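Local coordinates for protein alcohol dehydrogenase IV (Corynebacterium glutamicum, PDB 3IV7) that probably reduces maleylacetate with a nicotinamide cofactor, as a dimeric member of the iron-containing alcohol dehydrogenase family, at residues N4-N9 against A187-A192; E126-W131 against V231-A236; H177-L182 against E197-L202. All blocks are in the same frame, centred on the assembly; numbering follows the deposited sequence.

Contact 1 of 3, residues N4-N9 against A187-A192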
loop_
_atom_site.group_PDB
_atom_site.type_symbol
_atom_site.label_atom_id
_atom_site.label_comp_id
_atom_site.label_asym_id
_atom_site.label_seq_id
_atom_site.Cartn_x
_atom_site.Cartn_y
_atom_site.Cartn_z
ATOM N N ASN A 4 24.813 -1.179 -7.336
ATOM C CA ASN A 4 23.621 -2.055 -7.370
ATOM C C ASN A 4 22.711 -1.848 -6.145
ATOM O O ASN A 4 22.056 -2.786 -5.682
ATOM C CB ASN A 4 24.062 -3.522 -7.459
ATOM N N SER A 5 22.635 -0.609 -5.656
ATOM C CA SER A 5 21.823 -0.287 -4.465
ATOM C C SER A 5 20.325 -0.260 -4.774
ATOM O O SER A 5 19.920 -0.353 -5.921
ATOM C CB SER A 5 22.267 1.056 -3.867
ATOM O OG SER A 5 22.081 2.125 -4.783
ATOM N N LEU A 6 19.505 -0.158 -3.736
ATOM C CA LEU A 6 18.069 -0.162 -3.899
ATOM C C LEU A 6 17.564 0.976 -4.807
ATOM O O LEU A 6 17.846 2.161 -4.578
ATOM C CB LEU A 6 17.381 -0.072 -2.537
ATOM C CG LEU A 6 15.850 -0.153 -2.546
ATOM C CD1 LEU A 6 15.377 -1.333 -3.388
ATOM C CD2 LEU A 6 15.321 -0.249 -1.104
ATOM N N ALA A 7 16.806 0.606 -5.819
ATOM C CA ALA A 7 16.267 1.563 -6.744
ATOM C C ALA A 7 14.938 1.088 -7.235
ATOM O O ALA A 7 14.802 -0.067 -7.620
ATOM C CB ALA A 7 17.219 1.750 -7.905
ATOM N N PHE A 8 13.941 1.972 -7.206
ATOM C CA PHE A 8 12.627 1.665 -7.717
ATOM C C PHE A 8 11.772 2.904 -7.975
ATOM O O PHE A 8 12.082 4.014 -7.528
ATOM C CB PHE A 8 11.872 0.689 -6.784
ATOM C CG PHE A 8 11.580 1.239 -5.406
ATOM C CD1 PHE A 8 12.464 1.017 -4.346
ATOM C CD2 PHE A 8 10.377 1.922 -5.145
ATOM C CE1 PHE A 8 12.174 1.519 -3.061
ATOM C CE2 PHE A 8 10.108 2.453 -3.862
ATOM C CZ PHE A 8 10.974 2.228 -2.831
ATOM N N ASN A 9 10.744 2.705 -8.787
ATOM C CA ASN A 9 9.753 3.714 -9.108
ATOM C C ASN A 9 8.397 3.044 -8.861
ATOM O O ASN A 9 7.996 2.115 -9.592
ATOM C CB ASN A 9 9.916 4.142 -10.573
ATOM C CG ASN A 9 9.043 5.358 -10.947
ATOM O OD1 ASN A 9 7.965 5.555 -10.400
ATOM N ND2 ASN A 9 9.512 6.149 -11.918
ATOM N N ALA A 187 8.833 -5.546 -10.034
ATOM C CA ALA A 187 8.898 -5.948 -8.664
ATOM C C ALA A 187 9.628 -4.852 -7.887
ATOM O O ALA A 187 10.638 -4.308 -8.354
ATOM C CB ALA A 187 9.678 -7.316 -8.534
ATOM N N ASP A 188 9.132 -4.535 -6.702
ATOM C CA ASP A 188 9.837 -3.571 -5.802
ATOM C C ASP A 188 9.519 -3.979 -4.349
ATOM O O ASP A 188 8.767 -4.914 -4.146
ATOM C CB ASP A 188 9.448 -2.112 -6.135
ATOM C CG ASP A 188 7.982 -1.775 -5.783
ATOM O OD1 ASP A 188 7.499 -2.219 -4.703
ATOM O OD2 ASP A 188 7.339 -1.010 -6.574
ATOM N N PRO A 189 10.121 -3.303 -3.347
ATOM C CA PRO A 189 9.937 -3.773 -1.975
ATOM C C PRO A 189 8.541 -3.655 -1.432
ATOM O O PRO A 189 8.180 -4.415 -0.517
ATOM C CB PRO A 189 10.911 -2.887 -1.149
ATOM C CG PRO A 189 11.951 -2.470 -2.107
ATOM C CD PRO A 189 11.268 -2.365 -3.461
ATOM N N ILE A 190 7.755 -2.719 -1.977
ATOM C CA ILE A 190 6.392 -2.482 -1.514
ATOM C C ILE A 190 5.451 -3.523 -2.099
ATOM O O ILE A 190 4.717 -4.173 -1.355
ATOM C CB ILE A 190 5.914 -1.073 -1.865
ATOM C CG1 ILE A 190 6.806 -0.053 -1.157
ATOM C CG2 ILE A 190 4.400 -0.893 -1.445
ATOM C CD1 ILE A 190 6.790 1.316 -1.736
ATOM N N ASN A 191 5.440 -3.687 -3.433
ATOM C CA ASN A 191 4.599 -4.728 -3.992
ATOM C C ASN A 191 5.035 -6.138 -3.490
ATOM O O ASN A 191 4.210 -7.040 -3.386
ATOM C CB ASN A 191 4.443 -4.644 -5.523
ATOM C CG ASN A 191 5.769 -4.675 -6.284
ATOM O OD1 ASN A 191 6.593 -5.553 -6.079
ATOM N ND2 ASN A 191 5.904 -3.772 -7.276
ATOM N N ALA A 192 6.320 -6.286 -3.148
ATOM C CA ALA A 192 6.815 -7.526 -2.569
ATOM C C ALA A 192 6.159 -7.794 -1.210
ATOM O O ALA A 192 5.675 -8.904 -0.960
ATOM C CB ALA A 192 8.306 -7.485 -2.422
#
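D188, whose CB packs on F8 CB, turns its carboxylate back to the start of helix 189-211, where OD1 is gripped by two backbone amides. The stronger bond comes from N191 N, 2.8 Å from D188 OD1 and arriving on the syn side of the carboxylate; that from I190 N is weak because its angle is poor. N191 completes a capping box by accepting from D188 N through OD1 at 2.8 Å, with a nearly straight N-H (171°). CG of D188 sits between its backbone N and carbonyl carbon (chi1 69°), which folds the acid over the first turn. Next to the cap, P189 lays CD over one face of the F8 ring as a CH-pi contact, 4.2 Å from the centroid and 28° off the normal. I190 CD1 approaches the ring obliquely, 4.1 Å from CE2. L6 slides past P189 in the opposite direction and touches P189 CG with CD1 at 3.8 Å. The F8 ring also meets F19 of the second subunit, almost parallel to it, and residues 8 and 9 pair antiparallel with a strand of that subunit. Between the two segments the contact is apolar, while a polar tie to the strand is made one residue on, by D188 OD2 to H10 ND1; the amides of the first turn would be expected to favour a charged D188.

Contact 2 of 3, residues E126-W131 against V231-A236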
loop_
_atom_site.group_PDB
_atom_site.type_symbol
_atom_site.label_atom_id
_atom_site.label_comp_id
_atom_site.label_asym_id
_atom_site.label_seq_id
_atom_site.Cartn_x
_atom_site.Cartn_y
_atom_site.Cartn_z
ATOM N N GLU A 126 -10.704 -6.143 -9.425
ATOM C CA GLU A 126 -11.157 -4.887 -8.767
ATOM C C GLU A 126 -10.009 -4.021 -8.228
ATOM O O GLU A 126 -10.198 -2.838 -7.944
ATOM C CB GLU A 126 -12.129 -5.191 -7.637
ATOM C CG GLU A 126 -11.540 -6.021 -6.457
ATOM C CD GLU A 126 -11.510 -7.497 -6.679
ATOM O OE1 GLU A 126 -11.759 -7.947 -7.800
ATOM O OE2 GLU A 126 -11.218 -8.219 -5.715
ATOM N N ALA A 127 -8.837 -4.616 -8.093
ATOM C CA ALA A 127 -7.685 -3.922 -7.602
ATOM C C ALA A 127 -6.631 -3.668 -8.656
ATOM O O ALA A 127 -5.554 -3.299 -8.319
ATOM C CB ALA A 127 -7.080 -4.676 -6.442
ATOM N N THR A 128 -6.945 -3.849 -9.940
ATOM C CA THR A 128 -5.971 -3.521 -10.996
ATOM C C THR A 128 -6.546 -2.486 -11.984
ATOM O O THR A 128 -7.802 -2.319 -12.132
ATOM C CB THR A 128 -5.523 -4.768 -11.809
ATOM O OG1 THR A 128 -6.502 -5.072 -12.797
ATOM C CG2 THR A 128 -5.328 -5.987 -10.909
ATOM N N ASN A 129 -5.632 -1.851 -12.680
ATOM C CA ASN A 129 -5.930 -0.889 -13.701
ATOM C C ASN A 129 -5.766 -1.524 -15.061
ATOM O O ASN A 129 -5.470 -0.849 -16.022
ATOM C CB ASN A 129 -5.009 0.311 -13.575
ATOM C CG ASN A 129 -3.531 -0.071 -13.547
ATOM O OD1 ASN A 129 -3.169 -1.251 -13.628
ATOM N ND2 ASN A 129 -2.688 0.919 -13.320
ATOM N N VAL A 130 -5.964 -2.840 -15.113
ATOM C CA VAL A 130 -5.836 -3.628 -16.335
ATOM C C VAL A 130 -7.216 -3.908 -16.893
ATOM O O VAL A 130 -8.139 -4.349 -16.150
ATOM C CB VAL A 130 -5.118 -4.983 -16.053
ATOM C CG1 VAL A 130 -5.136 -5.915 -17.323
ATOM C CG2 VAL A 130 -3.676 -4.724 -15.571
ATOM N N TRP A 131 -7.370 -3.636 -18.182
ATOM C CA TRP A 131 -8.604 -3.920 -18.916
ATOM C C TRP A 131 -8.351 -4.986 -19.956
ATOM O O TRP A 131 -7.231 -5.208 -20.338
ATOM C CB TRP A 131 -9.121 -2.649 -19.613
ATOM C CG TRP A 131 -8.163 -2.008 -20.549
ATOM C CD1 TRP A 131 -7.328 -0.972 -20.269
ATOM C CD2 TRP A 131 -7.941 -2.342 -21.915
ATOM N NE1 TRP A 131 -6.602 -0.634 -21.372
ATOM C CE2 TRP A 131 -6.958 -1.453 -22.404
ATOM C CE3 TRP A 131 -8.460 -3.322 -22.778
ATOM C CZ2 TRP A 131 -6.483 -1.505 -23.723
ATOM C CZ3 TRP A 131 -8.027 -3.355 -24.090
ATOM C CH2 TRP A 131 -7.018 -2.468 -24.550
ATOM N N VAL A 231 -3.346 -5.858 -5.752
ATOM C CA VAL A 231 -2.660 -4.582 -5.580
ATOM C C VAL A 231 -1.143 -4.737 -5.860
ATOM O O VAL A 231 -0.527 -3.885 -6.515
ATOM C CB VAL A 231 -2.880 -3.998 -4.172
ATOM C CG1 VAL A 231 -1.967 -2.767 -3.948
ATOM C CG2 VAL A 231 -4.424 -3.578 -3.969
ATOM N N SER A 232 -0.566 -5.846 -5.388
ATOM C CA SER A 232 0.832 -6.159 -5.654
ATOM C C SER A 232 1.083 -6.325 -7.170
ATOM O O SER A 232 2.021 -5.761 -7.733
ATOM C CB SER A 232 1.210 -7.462 -4.942
ATOM O OG SER A 232 2.559 -7.804 -5.233
ATOM N N PHE A 233 0.222 -7.109 -7.796
ATOM C CA PHE A 233 0.292 -7.416 -9.211
ATOM C C PHE A 233 0.085 -6.176 -10.103
ATOM O O PHE A 233 0.786 -5.998 -11.065
ATOM C CB PHE A 233 -0.758 -8.496 -9.516
ATOM C CG PHE A 233 -1.000 -8.713 -10.950
ATOM C CD1 PHE A 233 -0.069 -9.343 -11.729
ATOM C CD2 PHE A 233 -2.242 -8.425 -11.503
ATOM C CE1 PHE A 233 -0.318 -9.587 -13.074
ATOM C CE2 PHE A 233 -2.488 -8.676 -12.820
ATOM C CZ PHE A 233 -1.514 -9.255 -13.605
ATOM N N ALA A 234 -0.848 -5.313 -9.728
ATOM C CA ALA A 234 -1.075 -4.053 -10.457
ATOM C C ALA A 234 0.221 -3.244 -10.509
ATOM O O ALA A 234 0.542 -2.619 -11.523
ATOM C CB ALA A 234 -2.208 -3.241 -9.782
ATOM N N SER A 235 1.005 -3.334 -9.439
ATOM C CA SER A 235 2.285 -2.665 -9.367
ATOM C C SER A 235 3.417 -3.443 -10.054
ATOM O O SER A 235 4.200 -2.865 -10.801
ATOM C CB SER A 235 2.679 -2.406 -7.910
ATOM O OG SER A 235 4.027 -1.907 -7.824
ATOM N N ALA A 236 3.552 -4.740 -9.746
ATOM C CA ALA A 236 4.739 -5.505 -10.207
ATOM C C ALA A 236 4.691 -5.861 -11.711
ATOM O O ALA A 236 5.716 -6.118 -12.320
ATOM C CB ALA A 236 4.933 -6.748 -9.378
HETATM O O HOH W 1 -0.799 -2.748 -13.838
#
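The F233 ring meets T128 CG2 at its edge, near the ring plane, with CD2 4.0 Å from the methyl; H177 and H242 also stack with this ring. The contact packs a loop of the dinucleotide-binding N-terminal region, just ahead of the hairpin 130-135/138-143, against the last turns of helix 216-236 in the all-helical C-terminal region, the two-part fold of iron-containing alcohol dehydrogenases. F233 gets to T128 because its CG lies anti to the backbone N (chi1 168°), which carries the ring round to the loop although its CB does not point there. A234 CB lies against backbone on the same loop, 3.7 Å from A127 O and 4.0 Å from T128 CA. One turn earlier on the helix, A127 CB meets V231 CG2 at 3.8 Å. T128 shapes the loop through an ST turn: its OG1 stands between the backbone N and the carbonyl carbon and accepts from V130 N at 3.3 Å. The same hydroxyl is bonded to K105 NZ, and K105 also holds V130 O, so one lysine ties down both ends of the turn. Direct contacts between the segments are apolar or van der Waals in kind, and the polar connection runs through a single water that donates to both N129 OD1, at 2.8 Å, and A234 O, at 2.7 Å.

Contact 3 of 3, residues H177-L182 against E197-L202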
loop_
_atom_site.group_PDB
_atom_site.type_symbol
_atom_site.label_atom_id
_atom_site.label_comp_id
_atom_site.label_asym_id
_atom_site.label_seq_id
_atom_site.Cartn_x
_atom_site.Cartn_y
_atom_site.Cartn_z
ATOM N N HIS A 177 -1.073 -14.174 -8.568
ATOM C CA HIS A 177 -0.827 -12.731 -8.611
ATOM C C HIS A 177 0.296 -12.408 -7.617
ATOM O O HIS A 177 1.221 -11.676 -7.940
ATOM C CB HIS A 177 -2.091 -11.915 -8.272
ATOM C CG HIS A 177 -3.172 -11.979 -9.313
ATOM N ND1 HIS A 177 -2.906 -12.164 -10.657
ATOM C CD2 HIS A 177 -4.502 -11.731 -9.224
ATOM C CE1 HIS A 177 -4.043 -12.119 -11.335
ATOM N NE2 HIS A 177 -5.025 -11.851 -10.491
ATOM N N CYS A 178 0.253 -13.012 -6.429
ATOM C CA CYS A 178 1.288 -12.760 -5.435
ATOM C C CYS A 178 2.618 -13.295 -5.881
ATOM O O CYS A 178 3.603 -12.593 -5.880
ATOM C CB CYS A 178 0.960 -13.423 -4.094
ATOM S SG CYS A 178 -0.512 -12.902 -3.320
ATOM N N ILE A 179 2.654 -14.577 -6.185
ATOM C CA ILE A 179 3.918 -15.251 -6.439
ATOM C C ILE A 179 4.658 -14.753 -7.679
ATOM O O ILE A 179 5.829 -14.430 -7.612
ATOM C CB ILE A 179 3.756 -16.792 -6.428
ATOM C CG1 ILE A 179 3.379 -17.233 -4.992
ATOM C CG2 ILE A 179 5.100 -17.459 -6.871
ATOM C CD1 ILE A 179 3.052 -18.735 -4.794
ATOM N N ASP A 180 3.965 -14.651 -8.799
ATOM C CA ASP A 180 4.604 -14.151 -10.030
ATOM C C ASP A 180 5.130 -12.721 -9.812
ATOM O O ASP A 180 6.194 -12.356 -10.335
ATOM C CB ASP A 180 3.624 -14.162 -11.152
ATOM C CG ASP A 180 4.268 -14.293 -12.517
ATOM O OD1 ASP A 180 5.372 -14.912 -12.659
ATOM O OD2 ASP A 180 3.583 -13.868 -13.478
ATOM N N SER A 181 4.405 -11.938 -8.999
ATOM C CA SER A 181 4.771 -10.554 -8.735
ATOM C C SER A 181 6.125 -10.434 -8.009
ATOM O O SER A 181 6.815 -9.409 -8.125
ATOM C CB SER A 181 3.663 -9.850 -7.959
ATOM O OG SER A 181 2.528 -9.573 -8.802
ATOM N N LEU A 182 6.508 -11.492 -7.290
ATOM C CA LEU A 182 7.780 -11.531 -6.591
ATOM C C LEU A 182 8.998 -11.427 -7.508
ATOM O O LEU A 182 10.063 -11.012 -7.062
ATOM C CB LEU A 182 7.874 -12.772 -5.693
ATOM C CG LEU A 182 6.855 -12.792 -4.534
ATOM C CD1 LEU A 182 6.971 -14.050 -3.714
ATOM C CD2 LEU A 182 7.018 -11.537 -3.663
ATOM N N GLU A 197 1.971 -10.707 2.060
ATOM C CA GLU A 197 0.790 -10.607 2.901
ATOM C C GLU A 197 -0.371 -11.310 2.223
ATOM O O GLU A 197 -1.177 -11.946 2.884
ATOM C CB GLU A 197 0.445 -9.145 3.179
ATOM C CG GLU A 197 -0.877 -8.912 3.921
ATOM C CD GLU A 197 -0.852 -9.291 5.394
ATOM O OE1 GLU A 197 0.148 -9.897 5.869
ATOM O OE2 GLU A 197 -1.849 -8.917 6.104
ATOM N N GLY A 198 -0.443 -11.215 0.895
ATOM C CA GLY A 198 -1.478 -11.944 0.145
ATOM C C GLY A 198 -1.286 -13.454 0.237
ATOM O O GLY A 198 -2.261 -14.199 0.360
ATOM N N ILE A 199 -0.022 -13.912 0.142
ATOM C CA ILE A 199 0.286 -15.333 0.271
ATOM C C ILE A 199 -0.144 -15.832 1.661
ATOM O O ILE A 199 -0.789 -16.871 1.772
ATOM C CB ILE A 199 1.780 -15.650 0.073
ATOM C CG1 ILE A 199 2.216 -15.328 -1.357
ATOM C CG2 ILE A 199 2.066 -17.137 0.386
ATOM C CD1 ILE A 199 3.751 -15.444 -1.595
ATOM N N ARG A 200 0.192 -15.071 2.698
ATOM C CA ARG A 200 -0.159 -15.444 4.059
ATOM C C ARG A 200 -1.673 -15.618 4.221
ATOM O O ARG A 200 -2.122 -16.651 4.706
ATOM C CB ARG A 200 0.336 -14.390 5.062
ATOM C CG ARG A 200 0.084 -14.774 6.556
ATOM C CD ARG A 200 0.143 -13.550 7.494
ATOM N NE ARG A 200 -0.824 -12.510 7.126
ATOM C CZ ARG A 200 -2.130 -12.544 7.400
ATOM N NH1 ARG A 200 -2.670 -13.592 8.023
ATOM N NH2 ARG A 200 -2.916 -11.541 7.003
ATOM N N ALA A 201 -2.442 -14.619 3.778
ATOM C CA ALA A 201 -3.900 -14.641 3.923
ATOM C C ALA A 201 -4.564 -15.758 3.134
ATOM O O ALA A 201 -5.469 -16.409 3.635
ATOM C CB ALA A 201 -4.515 -13.267 3.551
ATOM N N LEU A 202 -4.137 -15.970 1.897
ATOM C CA LEU A 202 -4.712 -17.019 1.076
ATOM C C LEU A 202 -4.365 -18.415 1.565
ATOM O O LEU A 202 -5.202 -19.319 1.539
ATOM C CB LEU A 202 -4.329 -16.844 -0.380
ATOM C CG LEU A 202 -5.082 -15.705 -1.045
ATOM C CD1 LEU A 202 -4.327 -15.139 -2.227
ATOM C CD2 LEU A 202 -6.517 -16.136 -1.427
#
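C178 and I199 meet at the centre of this helix pair, with C178 CB 3.6 Å from I199 CG1. The thiol of C178 lies over the backbone of the other helix, SG being 3.7 Å from G198 C. Glycine has no side chain at this point, where the CA atoms of C178 and G198 are the nearest across the pair. I199 sends CG1 anti to its carbonyl carbon (chi1 -65°), and its CD1 touches both I179 CG1 at 3.9 Å, the two side chains crossing at about a right angle, and L182 CD1, tip to tip at 4.1 Å. Farther out, S181 OG bonds back to H177 O at 2.6 Å within its own helix. On the far helix R200 grips E197 side-on, NE to OE1 and NH2 to OE2; both oxygens are met from above the carboxylate plane, and OE2 is also bonded to Y224. The short segments run roughly antiparallel, 147° between their directions and 9.3 Å between axes. A229 of helix 216-236 touches C178, helix 256-271 packs on I179, and helix 276-286 borders L182 and I199, placing the pair inside the helical bundle.

The three contacts meet around helices 189-211 and 216-236. Contacts 1 and 2, with centres about 17 Å apart, are joined by two probable hydrogen bonds: N191 O to S232 OG at 2.6 Å and N191 ND2 to S235 OG at 2.7 Å. Contacts 2 and 3 are closer, about 13 Å between centres, and touch through S181, whose OG lies 3.1 Å from F233 CA. Contacts 1 and 3, whose centres are about 16 Å apart, share helix 189-211 and touch where A187 CB packs on S181 O. Contact 1 leads to the second subunit and contact 2 to the N-terminal region. H177 and H242 probably mark the region of the metal site known in relatives.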